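Local coordinates for protein VP1 (Polyomavirus HPyV6, PDB 4PCG) that forms the pentameric building block of the polyomavirus shell, a T=7 icosahedral capsid, and probably takes part in attachment to host cells, at residues 31-34 against 38-41; 45-48 against 52-55; 128-133 against 170-175; 140-143 against 148-151. All coordinates share one frame; numbering follows the deposited sequence.

Interaction 1: 31-34 against 38-41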
ATOM      1  N   PHE B  31     -26.826  -3.836 -14.536  1.00 17.24           N
ATOM      2  CA  PHE B  31     -27.682  -2.890 -13.794  1.00 20.19           C
ATOM      3  C   PHE B  31     -29.139  -3.245 -14.118  1.00 23.65           C
ATOM      4  O   PHE B  31     -29.885  -2.480 -14.765  1.00 24.92           O
ATOM      5  CB  PHE B  31     -27.388  -1.439 -14.250  1.00 22.64           C
ATOM      6  CG  PHE B  31     -26.023  -0.917 -13.841  1.00 17.71           C
ATOM      7  CD1 PHE B  31     -24.916  -1.080 -14.681  1.00 18.82           C
ATOM      8  CD2 PHE B  31     -25.843  -0.254 -12.636  1.00 16.99           C
ATOM      9  CE1 PHE B  31     -23.666  -0.605 -14.324  1.00 17.82           C
ATOM     10  CE2 PHE B  31     -24.594   0.229 -12.269  1.00 16.44           C
ATOM     11  CZ  PHE B  31     -23.511   0.074 -13.115  1.00 17.99           C
ATOM     12  N   ALA B  32     -29.533  -4.452 -13.739  1.00 19.77           N
ATOM     13  CA  ALA B  32     -30.866  -4.977 -14.069  1.00 23.58           C
ATOM     14  C   ALA B  32     -32.014  -4.107 -13.603  1.00 24.46           C
ATOM     15  O   ALA B  32     -31.906  -3.429 -12.602  1.00 28.43           O
ATOM     16  CB  ALA B  32     -31.014  -6.368 -13.478  1.00 30.13           C
ATOM     17  N   SER B  33     -33.141  -4.173 -14.299  1.00 22.83           N
ATOM     18  CA  SER B  33     -34.376  -3.560 -13.829  1.00 26.13           C
ATOM     19  C   SER B  33     -35.368  -4.597 -13.313  1.00 24.76           C
ATOM     20  O   SER B  33     -36.447  -4.250 -12.867  1.00 29.19           O
ATOM     21  CB  SER B  33     -35.013  -2.737 -14.948  1.00 31.52           C
ATOM     22  OG  SER B  33     -35.038  -3.501 -16.133  1.00 46.55           O
ATOM     23  N   GLY B  34     -34.984  -5.876 -13.362  1.00 23.98           N
ATOM     24  CA  GLY B  34     -35.857  -6.968 -12.940  1.00 24.68           C
ATOM     25  C   GLY B  34     -35.052  -8.286 -12.905  1.00 23.30           C
ATOM     26  O   GLY B  34     -33.850  -8.317 -13.170  1.00 23.40           O
ATOM     27  N   ALA B  38     -31.260  -9.145 -17.254  1.00 30.85           N
ATOM     28  CA  ALA B  38     -29.974  -8.481 -17.022  1.00 32.84           C
ATOM     29  C   ALA B  38     -29.815  -7.359 -18.056  1.00 37.68           C
ATOM     30  O   ALA B  38     -30.290  -7.459 -19.213  1.00 32.81           O
ATOM     31  CB  ALA B  38     -28.809  -9.459 -17.097  1.00 28.47           C
ATOM     32  N   VAL B  39     -29.186  -6.265 -17.640  1.00 35.35           N
ATOM     33  CA  VAL B  39     -29.014  -5.145 -18.561  1.00 32.80           C
ATOM     34  C   VAL B  39     -27.535  -4.898 -18.650  1.00 27.75           C
ATOM     35  O   VAL B  39     -26.924  -4.360 -17.672  1.00 28.34           O
ATOM     36  CB  VAL B  39     -29.794  -3.898 -18.090  1.00 30.99           C
ATOM     37  CG1 VAL B  39     -29.408  -2.666 -18.915  1.00 35.98           C
ATOM     38  CG2 VAL B  39     -31.298  -4.155 -18.173  1.00 34.13           C
ATOM     39  N   TYR B  40     -26.923  -5.273 -19.784  1.00 24.91           N
ATOM     40  CA  TYR B  40     -25.462  -5.202 -19.780  1.00 22.49           C
ATOM     41  C   TYR B  40     -24.998  -3.843 -20.228  1.00 20.51           C
ATOM     42  O   TYR B  40     -25.200  -3.443 -21.373  1.00 20.69           O
ATOM     43  CB  TYR B  40     -24.813  -6.317 -20.578  1.00 23.85           C
ATOM     44  CG  TYR B  40     -25.203  -7.687 -20.115  1.00 22.45           C
ATOM     45  CD1 TYR B  40     -24.978  -8.102 -18.808  1.00 23.61           C
ATOM     46  CD2 TYR B  40     -25.772  -8.589 -21.006  1.00 30.32           C
ATOM     47  CE1 TYR B  40     -25.308  -9.371 -18.393  1.00 28.14           C
ATOM     48  CE2 TYR B  40     -26.126  -9.854 -20.599  1.00 32.37           C
ATOM     49  CZ  TYR B  40     -25.897 -10.239 -19.306  1.00 36.67           C
ATOM     50  OH  TYR B  40     -26.257 -11.500 -18.921  1.00 39.04           O
ATOM     51  N   GLN B  41     -24.433  -3.113 -19.285  1.00 18.81           N
ATOM     52  CA  GLN B  41     -23.899  -1.792 -19.551  1.00 20.33           C
ATOM     53  C   GLN B  41     -22.879  -1.494 -18.477  1.00 16.86           C
ATOM     54  O   GLN B  41     -23.006  -1.944 -17.343  1.00 18.94           O
ATOM     55  CB  GLN B  41     -25.005  -0.743 -19.585  1.00 27.40           C
ATOM     56  CG  GLN B  41     -25.830  -0.579 -18.317  1.00 28.34           C
ATOM     57  CD  GLN B  41     -27.034   0.325 -18.613  1.00 42.44           C
ATOM     58  OE1 GLN B  41     -27.825   0.026 -19.520  1.00 50.08           O
ATOM     59  NE2 GLN B  41     -27.136   1.464 -17.917  1.00 32.66           N
TER

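Interaction 2: 45-48 against 52-55. With NA (sodium ion), chain L.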
ATOM      1  N   ALA B  45     -27.597   4.030 -14.995  1.00 19.14           N
ATOM      2  CA  ALA B  45     -28.381   5.244 -15.070  1.00 19.15           C
ATOM      3  C   ALA B  45     -27.912   6.168 -13.935  1.00 17.78           C
ATOM      4  O   ALA B  45     -27.341   5.700 -12.938  1.00 18.42           O
ATOM      5  CB  ALA B  45     -29.878   4.929 -14.918  1.00 21.60           C
ATOM      6  N   PRO B  46     -28.146   7.478 -14.069  1.00 19.52           N
ATOM      7  CA  PRO B  46     -27.749   8.387 -12.999  1.00 20.25           C
ATOM      8  C   PRO B  46     -28.223   7.966 -11.614  1.00 18.81           C
ATOM      9  O   PRO B  46     -29.382   7.535 -11.431  1.00 19.38           O
ATOM     10  CB  PRO B  46     -28.402   9.696 -13.398  1.00 22.37           C
ATOM     11  CG  PRO B  46     -28.462   9.622 -14.878  1.00 23.54           C
ATOM     12  CD  PRO B  46     -28.790   8.195 -15.179  1.00 21.88           C
ATOM     13  N   TYR B  47     -27.315   8.074 -10.654  1.00 17.97           N
ATOM     14  CA  TYR B  47     -27.548   7.575  -9.298  1.00 18.00           C
ATOM     15  C   TYR B  47     -28.175   8.685  -8.494  1.00 21.50           C
ATOM     16  O   TYR B  47     -27.507   9.649  -8.124  1.00 21.45           O
ATOM     17  CB  TYR B  47     -26.221   7.083  -8.689  1.00 18.64           C
ATOM     18  CG  TYR B  47     -26.327   6.328  -7.374  1.00 17.15           C
ATOM     19  CD1 TYR B  47     -26.474   7.009  -6.168  1.00 19.06           C
ATOM     20  CD2 TYR B  47     -26.246   4.921  -7.327  1.00 17.19           C
ATOM     21  CE1 TYR B  47     -26.570   6.334  -4.969  1.00 19.27           C
ATOM     22  CE2 TYR B  47     -26.332   4.244  -6.118  1.00 17.67           C
ATOM     23  CZ  TYR B  47     -26.498   4.959  -4.940  1.00 17.56           C
ATOM     24  OH  TYR B  47     -26.557   4.324  -3.715  1.00 19.88           O
ATOM     25  N   THR B  48     -29.466   8.583  -8.225  1.00 21.76           N
ATOM     26  CA  THR B  48     -30.153   9.679  -7.486  1.00 23.79           C
ATOM     27  C   THR B  48     -29.892   9.608  -5.989  1.00 26.54           C
ATOM     28  O   THR B  48     -29.560   8.562  -5.443  1.00 29.00           O
ATOM     29  CB  THR B  48     -31.663   9.672  -7.729  1.00 26.99           C
ATOM     30  OG1 THR B  48     -32.219   8.464  -7.176  1.00 25.66           O
ATOM     31  CG2 THR B  48     -31.933   9.758  -9.239  1.00 29.62           C
ATOM     32  N   THR B  52     -33.962   5.635  -1.706  1.00 31.04           N
ATOM     33  CA  THR B  52     -34.350   4.362  -2.337  1.00 30.97           C
ATOM     34  C   THR B  52     -33.268   3.943  -3.283  1.00 27.46           C
ATOM     35  O   THR B  52     -32.782   4.754  -4.081  1.00 24.97           O
ATOM     36  CB  THR B  52     -35.690   4.493  -3.113  1.00 29.47           C
ATOM     37  OG1 THR B  52     -36.705   4.827  -2.203  1.00 29.28           O
ATOM     38  CG2 THR B  52     -36.093   3.177  -3.809  1.00 33.50           C
ATOM     39  N   LEU B  53     -32.848   2.683  -3.173  1.00 24.79           N
ATOM     40  CA  LEU B  53     -31.938   2.092  -4.127  1.00 23.57           C
ATOM     41  C   LEU B  53     -32.741   1.681  -5.342  1.00 24.46           C
ATOM     42  O   LEU B  53     -33.678   0.873  -5.214  1.00 24.35           O
ATOM     43  CB  LEU B  53     -31.260   0.826  -3.567  1.00 26.45           C
ATOM     44  CG  LEU B  53     -30.191   1.003  -2.512  1.00 34.51           C
ATOM     45  CD1 LEU B  53     -29.685  -0.373  -2.086  1.00 38.51           C
ATOM     46  CD2 LEU B  53     -29.044   1.849  -3.031  1.00 39.02           C
ATOM     47  N   ASP B  54     -32.362   2.218  -6.502  1.00 22.32           N
ATOM     48  CA  ASP B  54     -33.204   2.181  -7.688  1.00 24.17           C
ATOM     49  C   ASP B  54     -32.677   1.151  -8.654  1.00 23.15           C
ATOM     50  O   ASP B  54     -31.462   0.975  -8.810  1.00 22.30           O
ATOM     51  CB  ASP B  54     -33.271   3.556  -8.366  1.00 25.87           C
ATOM     52  CG  ASP B  54     -33.771   4.648  -7.436  1.00 29.78           C
ATOM     53  OD1 ASP B  54     -34.913   4.528  -6.977  1.00 27.74           O
ATOM     54  OD2 ASP B  54     -33.027   5.632  -7.156  1.00 27.48           O
ATOM     55  N   ALA B  55     -33.594   0.461  -9.315  1.00 23.56           N
ATOM     56  CA  ALA B  55     -33.197  -0.446 -10.384  1.00 21.95           C
ATOM     57  C   ALA B  55     -32.654   0.410 -11.534  1.00 24.27           C
ATOM     58  O   ALA B  55     -33.197   1.481 -11.814  1.00 28.95           O
ATOM     59  CB  ALA B  55     -34.389  -1.247 -10.844  1.00 26.31           C
TER
HETATM   60 NA    NA L 303     -31.928   6.682  -5.342  1.00 27.41          NA
HETATM   61  O   HOH W   1     -31.044   6.208  -9.015  1.00 23.45           O
HETATM   62  O   HOH W   2     -29.856   5.641  -5.565  1.00 26.01           O

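Interaction 3: 128-133 against 170-175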
ATOM      1  N   LEU B 128     -24.091 -18.796  -5.454  1.00 13.55           N
ATOM      2  CA  LEU B 128     -23.489 -18.079  -4.352  1.00 14.52           C
ATOM      3  C   LEU B 128     -24.521 -17.838  -3.257  1.00 15.66           C
ATOM      4  O   LEU B 128     -25.589 -17.275  -3.530  1.00 15.97           O
ATOM      5  CB  LEU B 128     -22.963 -16.724  -4.842  1.00 14.65           C
ATOM      6  CG  LEU B 128     -22.263 -15.848  -3.800  1.00 14.31           C
ATOM      7  CD1 LEU B 128     -20.943 -16.468  -3.355  1.00 17.60           C
ATOM      8  CD2 LEU B 128     -22.063 -14.445  -4.327  1.00 15.41           C
ATOM      9  N   ASP B 129     -24.197 -18.241  -2.038  1.00 15.75           N
ATOM     10  CA  ASP B 129     -25.026 -17.940  -0.873  1.00 15.88           C
ATOM     11  C   ASP B 129     -24.722 -16.515  -0.410  1.00 15.25           C
ATOM     12  O   ASP B 129     -23.527 -16.122  -0.290  1.00 14.79           O
ATOM     13  CB  ASP B 129     -24.734 -18.912   0.252  1.00 16.35           C
ATOM     14  CG  ASP B 129     -25.029 -20.353  -0.123  1.00 21.03           C
ATOM     15  OD1 ASP B 129     -26.227 -20.655  -0.324  1.00 19.68           O
ATOM     16  OD2 ASP B 129     -24.079 -21.191  -0.149  1.00 18.60           O
ATOM     17  N   VAL B 130     -25.781 -15.734  -0.199  1.00 16.34           N
ATOM     18  CA  VAL B 130     -25.621 -14.323   0.234  1.00 16.45           C
ATOM     19  C   VAL B 130     -26.523 -13.976   1.428  1.00 14.63           C
ATOM     20  O   VAL B 130     -27.514 -14.670   1.707  1.00 15.28           O
ATOM     21  CB  VAL B 130     -25.894 -13.320  -0.905  1.00 15.25           C
ATOM     22  CG1 VAL B 130     -24.742 -13.301  -1.915  1.00 16.43           C
ATOM     23  CG2 VAL B 130     -27.227 -13.600  -1.592  1.00 16.74           C
ATOM     24  N   ILE B 131     -26.176 -12.873   2.092  1.00 14.17           N
ATOM     25  CA  ILE B 131     -26.884 -12.350   3.228  1.00 15.85           C
ATOM     26  C   ILE B 131     -27.310 -10.936   2.786  1.00 16.17           C
ATOM     27  O   ILE B 131     -26.484 -10.189   2.280  1.00 15.05           O
ATOM     28  CB  ILE B 131     -25.992 -12.207   4.465  1.00 16.97           C
ATOM     29  CG1 ILE B 131     -25.335 -13.531   4.873  1.00 18.98           C
ATOM     30  CG2 ILE B 131     -26.813 -11.699   5.660  1.00 19.45           C
ATOM     31  CD1 ILE B 131     -24.225 -13.381   5.908  1.00 20.39           C
ATOM     32  N   GLY B 132     -28.576 -10.611   2.958  1.00 15.47           N
ATOM     33  CA  GLY B 132     -29.102  -9.295   2.529  1.00 15.93           C
ATOM     34  C   GLY B 132     -29.413  -8.439   3.722  1.00 16.35           C
ATOM     35  O   GLY B 132     -30.212  -8.821   4.588  1.00 18.66           O
ATOM     36  N   ILE B 133     -28.792  -7.267   3.774  1.00 17.53           N
ATOM     37  CA  ILE B 133     -28.932  -6.355   4.899  1.00 18.29           C
ATOM     38  C   ILE B 133     -29.187  -4.930   4.419  1.00 18.15           C
ATOM     39  O   ILE B 133     -28.493  -4.425   3.553  1.00 17.96           O
ATOM     40  CB  ILE B 133     -27.666  -6.378   5.781  1.00 21.19           C
ATOM     41  CG1 ILE B 133     -27.511  -7.769   6.418  1.00 24.64           C
ATOM     42  CG2 ILE B 133     -27.756  -5.361   6.903  1.00 21.25           C
ATOM     43  CD1 ILE B 133     -26.151  -8.021   7.013  1.00 25.11           C
ATOM     44  N   ALA B 170     -30.723 -11.857 -11.890  1.00 17.55           N
ATOM     45  CA  ALA B 170     -29.969 -10.682 -12.313  1.00 19.81           C
ATOM     46  C   ALA B 170     -30.181  -9.480 -11.393  1.00 17.80           C
ATOM     47  O   ALA B 170     -29.545  -8.448 -11.589  1.00 18.39           O
ATOM     48  CB  ALA B 170     -30.383 -10.291 -13.740  1.00 18.62           C
ATOM     49  N   ASN B 171     -31.011  -9.597 -10.371  1.00 16.52           N
ATOM     50  CA  ASN B 171     -31.429  -8.407  -9.624  1.00 16.10           C
ATOM     51  C   ASN B 171     -31.050  -8.381  -8.134  1.00 15.34           C
ATOM     52  O   ASN B 171     -31.825  -7.916  -7.310  1.00 17.67           O
ATOM     53  CB  ASN B 171     -32.924  -8.178  -9.843  1.00 16.98           C
ATOM     54  CG  ASN B 171     -33.782  -9.278  -9.270  1.00 17.35           C
ATOM     55  OD1 ASN B 171     -33.314 -10.423  -9.068  1.00 18.66           O
ATOM     56  ND2 ASN B 171     -35.029  -8.942  -8.964  1.00 19.91           N
ATOM     57  N   PHE B 172     -29.858  -8.886  -7.816  1.00 14.76           N
ATOM     58  CA  PHE B 172     -29.270  -8.793  -6.479  1.00 13.84           C
ATOM     59  C   PHE B 172     -28.267  -7.625  -6.396  1.00 14.25           C
ATOM     60  O   PHE B 172     -27.124  -7.747  -6.815  1.00 14.67           O
ATOM     61  CB  PHE B 172     -28.597 -10.106  -6.093  1.00 14.75           C
ATOM     62  CG  PHE B 172     -29.567 -11.202  -5.808  1.00 15.81           C
ATOM     63  CD1 PHE B 172     -30.129 -11.947  -6.843  1.00 16.23           C
ATOM     64  CD2 PHE B 172     -29.893 -11.537  -4.494  1.00 16.89           C
ATOM     65  CE1 PHE B 172     -31.046 -12.948  -6.577  1.00 16.70           C
ATOM     66  CE2 PHE B 172     -30.784 -12.563  -4.228  1.00 15.54           C
ATOM     67  CZ  PHE B 172     -31.352 -13.274  -5.269  1.00 15.65           C
ATOM     68  N   PRO B 173     -28.708  -6.492  -5.825  1.00 14.46           N
ATOM     69  CA  PRO B 173     -27.783  -5.355  -5.735  1.00 15.12           C
ATOM     70  C   PRO B 173     -26.658  -5.582  -4.768  1.00 15.59           C
ATOM     71  O   PRO B 173     -26.863  -6.063  -3.635  1.00 15.16           O
ATOM     72  CB  PRO B 173     -28.683  -4.180  -5.301  1.00 15.01           C
ATOM     73  CG  PRO B 173     -29.898  -4.798  -4.699  1.00 18.02           C
ATOM     74  CD  PRO B 173     -30.064  -6.145  -5.386  1.00 15.53           C
ATOM     75  N   ILE B 174     -25.460  -5.200  -5.182  1.00 14.86           N
ATOM     76  CA  ILE B 174     -24.315  -5.307  -4.286  1.00 14.55           C
ATOM     77  C   ILE B 174     -24.390  -4.369  -3.084  1.00 16.77           C
ATOM     78  O   ILE B 174     -23.683  -4.578  -2.094  1.00 14.77           O
ATOM     79  CB  ILE B 174     -22.965  -5.148  -5.016  1.00 15.48           C
ATOM     80  CG1 ILE B 174     -22.801  -3.706  -5.538  1.00 15.09           C
ATOM     81  CG2 ILE B 174     -22.830  -6.176  -6.125  1.00 19.43           C
ATOM     82  CD1 ILE B 174     -21.455  -3.454  -6.229  1.00 18.15           C
ATOM     83  N   GLU B 175     -25.240  -3.343  -3.125  1.00 14.02           N
ATOM     84  CA  GLU B 175     -25.361  -2.477  -1.987  1.00 15.07           C
ATOM     85  C   GLU B 175     -26.203  -3.095  -0.865  1.00 17.45           C
ATOM     86  O   GLU B 175     -26.397  -2.461   0.162  1.00 18.25           O
ATOM     87  CB  GLU B 175     -25.928  -1.121  -2.422  1.00 16.09           C
ATOM     88  CG  GLU B 175     -24.908  -0.278  -3.159  1.00 17.60           C
ATOM     89  CD  GLU B 175     -25.568   0.842  -3.956  1.00 20.21           C
ATOM     90  OE1 GLU B 175     -25.920   1.879  -3.343  1.00 19.17           O
ATOM     91  OE2 GLU B 175     -25.746   0.680  -5.190  1.00 20.66           O
TER
HETATM   92  O   HOH W   3     -26.109  -3.224   2.723  1.00 22.05           O

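Interaction 4: 140-143 against 148-151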
ATOM      1  N   MET B 140     -33.976   3.836   4.481  1.00 30.21           N
ATOM      2  CA  MET B 140     -33.636   3.415   3.129  1.00 28.76           C
ATOM      3  C   MET B 140     -34.584   2.339   2.642  1.00 29.44           C
ATOM      4  O   MET B 140     -34.948   1.453   3.404  1.00 28.25           O
ATOM      5  CB  MET B 140     -32.196   2.909   3.053  1.00 30.63           C
ATOM      6  CG  MET B 140     -31.586   3.093   1.682  1.00 38.38           C
ATOM      7  SD  MET B 140     -30.030   2.227   1.485  1.00 36.31           S
ATOM      8  CE  MET B 140     -30.606   0.589   1.093  1.00 44.40           C
ATOM      9  N   ASN B 141     -34.966   2.431   1.372  1.00 27.43           N
ATOM     10  CA  ASN B 141     -35.822   1.457   0.726  1.00 29.79           C
ATOM     11  C   ASN B 141     -35.082   0.818  -0.437  1.00 24.11           C
ATOM     12  O   ASN B 141     -34.110   1.371  -0.958  1.00 23.77           O
ATOM     13  CB  ASN B 141     -37.110   2.144   0.241  1.00 30.72           C
ATOM     14  CG  ASN B 141     -37.849   2.827   1.376  1.00 43.58           C
ATOM     15  OD1 ASN B 141     -38.344   2.165   2.277  1.00 42.33           O
ATOM     16  ND2 ASN B 141     -37.896   4.163   1.354  1.00 46.98           N
ATOM     17  N   VAL B 142     -35.508  -0.378  -0.818  1.00 23.65           N
ATOM     18  CA  VAL B 142     -34.986  -1.036  -2.012  1.00 20.82           C
ATOM     19  C   VAL B 142     -36.127  -1.076  -3.018  1.00 19.91           C
ATOM     20  O   VAL B 142     -37.225  -1.546  -2.721  1.00 21.90           O
ATOM     21  CB  VAL B 142     -34.483  -2.480  -1.718  1.00 22.20           C
ATOM     22  CG1 VAL B 142     -33.968  -3.134  -2.976  1.00 22.97           C
ATOM     23  CG2 VAL B 142     -33.380  -2.451  -0.679  1.00 25.29           C
ATOM     24  N   ALA B 143     -35.865  -0.607  -4.226  1.00 20.71           N
ATOM     25  CA  ALA B 143     -36.900  -0.556  -5.243  1.00 22.80           C
ATOM     26  C   ALA B 143     -37.480  -1.956  -5.541  1.00 21.97           C
ATOM     27  O   ALA B 143     -36.775  -2.975  -5.426  1.00 21.70           O
ATOM     28  CB  ALA B 143     -36.365   0.091  -6.505  1.00 26.94           C
ATOM     29  N   GLY B 148     -34.498  -7.471  -2.132  1.00 21.19           N
ATOM     30  CA  GLY B 148     -34.157  -6.753  -0.918  1.00 22.50           C
ATOM     31  C   GLY B 148     -34.369  -7.656   0.278  1.00 24.90           C
ATOM     32  O   GLY B 148     -34.991  -8.706   0.149  1.00 23.06           O
ATOM     33  N   PRO B 149     -33.878  -7.247   1.454  1.00 21.34           N
ATOM     34  CA  PRO B 149     -34.148  -8.079   2.642  1.00 23.45           C
ATOM     35  C   PRO B 149     -35.627  -8.231   2.958  1.00 25.45           C
ATOM     36  O   PRO B 149     -36.422  -7.355   2.608  1.00 25.39           O
ATOM     37  CB  PRO B 149     -33.450  -7.326   3.765  1.00 24.64           C
ATOM     38  CG  PRO B 149     -32.562  -6.311   3.112  1.00 27.33           C
ATOM     39  CD  PRO B 149     -33.172  -5.998   1.788  1.00 23.98           C
ATOM     40  N   SER B 150     -36.003  -9.314   3.651  1.00 24.52           N
ATOM     41  CA  SER B 150     -37.366  -9.446   4.181  1.00 29.50           C
ATOM     42  C   SER B 150     -37.608  -8.317   5.176  1.00 34.80           C
ATOM     43  O   SER B 150     -36.667  -7.802   5.765  1.00 32.74           O
ATOM     44  CB  SER B 150     -37.586 -10.786   4.881  1.00 37.41           C
ATOM     45  OG  SER B 150     -37.186 -11.854   4.033  1.00 40.54           O
ATOM     46  N   LYS B 151     -38.863  -7.911   5.315  1.00 33.35           N
ATOM     47  CA  LYS B 151     -39.245  -6.855   6.249  1.00 38.92           C
ATOM     48  C   LYS B 151     -39.755  -7.547   7.506  1.00 43.83           C
ATOM     49  O   LYS B 151     -40.963  -7.753   7.669  1.00 42.67           O
ATOM     50  CB  LYS B 151     -40.350  -5.983   5.649  1.00 43.88           C
ATOM     51  CG  LYS B 151     -39.944  -5.216   4.403  1.00 50.62           C
ATOM     52  CD  LYS B 151     -39.026  -4.058   4.752  1.00 50.51           C
ATOM     53  CE  LYS B 151     -38.762  -3.173   3.545  1.00 63.37           C
ATOM     54  NZ  LYS B 151     -39.931  -2.308   3.235  1.00 78.44           N
TER

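Interaction 1: 31-34 against 38-41
Phe31 meets Gln41 through its ring edge and Val39 through its backbone, and these three residues bury most of the surface in this contact. The ring carbons CD1 and CE1 of Phe31 both lie 3.4 Å from the carbonyl O of Gln41, which sits in the ring plane, where the weakly positive C-H edge probably favours it. Phe31 CD1 also touches Gln41 CG at 3.8 Å. The Gln41 side chain leaves with CG between its own backbone N and carbonyl carbon (chi1 60°) and then runs extended, crossing the aromatic side chain at about a right angle. Its amide plane is turned 53° from the ring, and NE2 is claimed by the carbonyl O of Arg43. On the backbone side, Phe31 N donates to Val39 O at 3.2 Å, with an N-H...O angle of 159°; the donor lies in the carbonyl plane. The CB of Val39 is directed toward the first segment and comes 3.6 Å from Phe31 O, and the two methyls stand a little farther from that oxygen. Beyond this bond the chains stay close, with the CA atoms of Ala32 and Ala38 4.7 Å apart. Asn30 OD1 accepts a hydrogen bond from Val39 N, Leu59 packs against the Phe31 ring, and Ser156 of a neighbouring subunit packs on Gln41. A single backbone hydrogen bond joins 31-34 to 38-41, and Gln41 adds another to Pro29, in this compact irregular part of the long BC loop that leaves strand 9-27 of the VP1 jelly roll.

Interaction 2: 45-48 against 52-55
A chi1 of 65° lodges Thr48 OG1 between the backbone N and carbonyl carbon, while in Asp54 a chi1 of -57° swings the carboxylate beside its own N; the two side chains meet at about a right angle over a shared sodium ion. Thr48 OG1 binds the ion at 2.6 Å and Asp54 OD2 at 2.4 Å. The two oxygens are 2.9 Å apart, a separation set by the common metal and not by a hydrogen bond. Thr52 adds its backbone O at 2.5 Å, water 2 binds at 2.3 Å, and Thr50 OG1 completes the set. The negative carboxylate probably supplies most of the charge balance for the ion, the other ligands being neutral. Water 2 also donates to Thr48 O and lies 3.4 Å above one face of the Tyr47 ring, offset toward its rim. A second water, water 1, links the two segments beside the ion: it accepts from Thr48 N and donates to Pro46 O and to Asp54 OD2, so the carboxylate oxygen that holds the metal is itself steadied. One residue before Thr48, Tyr47 OH packs on Leu53 CD2 at 3.6 Å and is hydrogen-bonded to Glu175 OE1 and to Gly99 N of a neighbouring subunit. The whole is a sodium site within the BC loop, built from two threonine hydroxyls, one backbone carbonyl, one carboxylate oxygen and a water.

Interaction 3: 128-133 against 170-175
Ile133 and Glu175 bring the two backbones closest, their CA atoms 8.7 Å apart, and the touching parts run 47° from one another, so side chains and a water must span the distance. Both segments belong to the EF loop of the VP1 jelly roll, where strand 129-132 is the middle strand of a small antiparallel sheet between strands 163-166 and 177-179. The CB of Val130 is directed off this strand toward the 170-175 loop. Its CG2 reaches Phe172 CD2 at 4.4 Å, an oblique and rather loose apolar touch. In Phe172, whose CG lies beside the backbone N (chi1 -71°), the CB is directed toward the strand, and the ring packs edge-to-face with Trp177 and lies against Lys165. At the other end of the contact the CB of Glu175 is directed away from the strand, its carboxylate engaged by Ser58 OG as well as Tyr47, which leaves the backbone to make the link. Nearby, Leu98 of a neighbouring subunit packs on Glu175, and Phe261 of the same subunit on Ile133, so the link lies beside the pentamer interface. The two carbonyl oxygens, 4.4 Å apart, are joined by water 3, which donates to Ile133 O at 2.8 Å and to Glu175 O at 2.7 Å.

Interaction 4: 140-143 against 148-151
Val142 against Gly148 and Pro149 is the whole of the direct touch here, a surface contact within the EF loop where strand 141-142 lies parallel to strand 52-53. Along the strand, Met140 comes first and faces elsewhere: its side chain packs on Leu53, on Pro135 and on Ser100 of a neighbouring subunit, and its carbonyl O accepts from Asn134 ND2. Asn141 follows, pairing through its backbone with Asp51 and Leu53 and pointing its CB away from the 148-151 segment. At Val142 the direction reverses and the CB is directed toward the second segment. The CA atoms of Val142 and Gly148 are 5.9 Å apart; a CB on Gly148 would point at Val142 and come tight against its CB, and the bare CA leaves room for CG1. With CG1 trans to the valine N (chi1 179°), the two methyls split the work, one for Gly148 and one for the proline ring, while Ile176 packs against both Val142 and Pro149. Ala143 ends the segment, its backbone N bonded to Leu53 O. No hydrogen bond crosses between the two segments; past the proline, Ser150 N is instead held by Thr163 OG1. The touch itself comes down to Val142 CG1 on Gly148 CA at 4.2 Å and Val142 CG2 on Pro149 CD at 4.3 Å.

In the fold
Interactions 1 and 2 follow one another in the BC loop, their centres 12 Å apart, and pack together where Ala55 meets Ala32 and Ser33. Interactions 3 and 4 lie in the EF loop, centres 11 Å apart, with 140-143 and 148-151 both falling between the two segments of interaction 3. The two loops are stitched at several points: strands 52-53 and 141-142 pair in parallel between interactions 2 and 4, Glu175 joins interactions 2 and 3, and Ala170 packs on Ala32 and Ala38 of interaction 1. Together the contacts build a region where the BC and EF loops pack on each other above the jelly-roll framework, bordering neighbouring subunits of the pentamer.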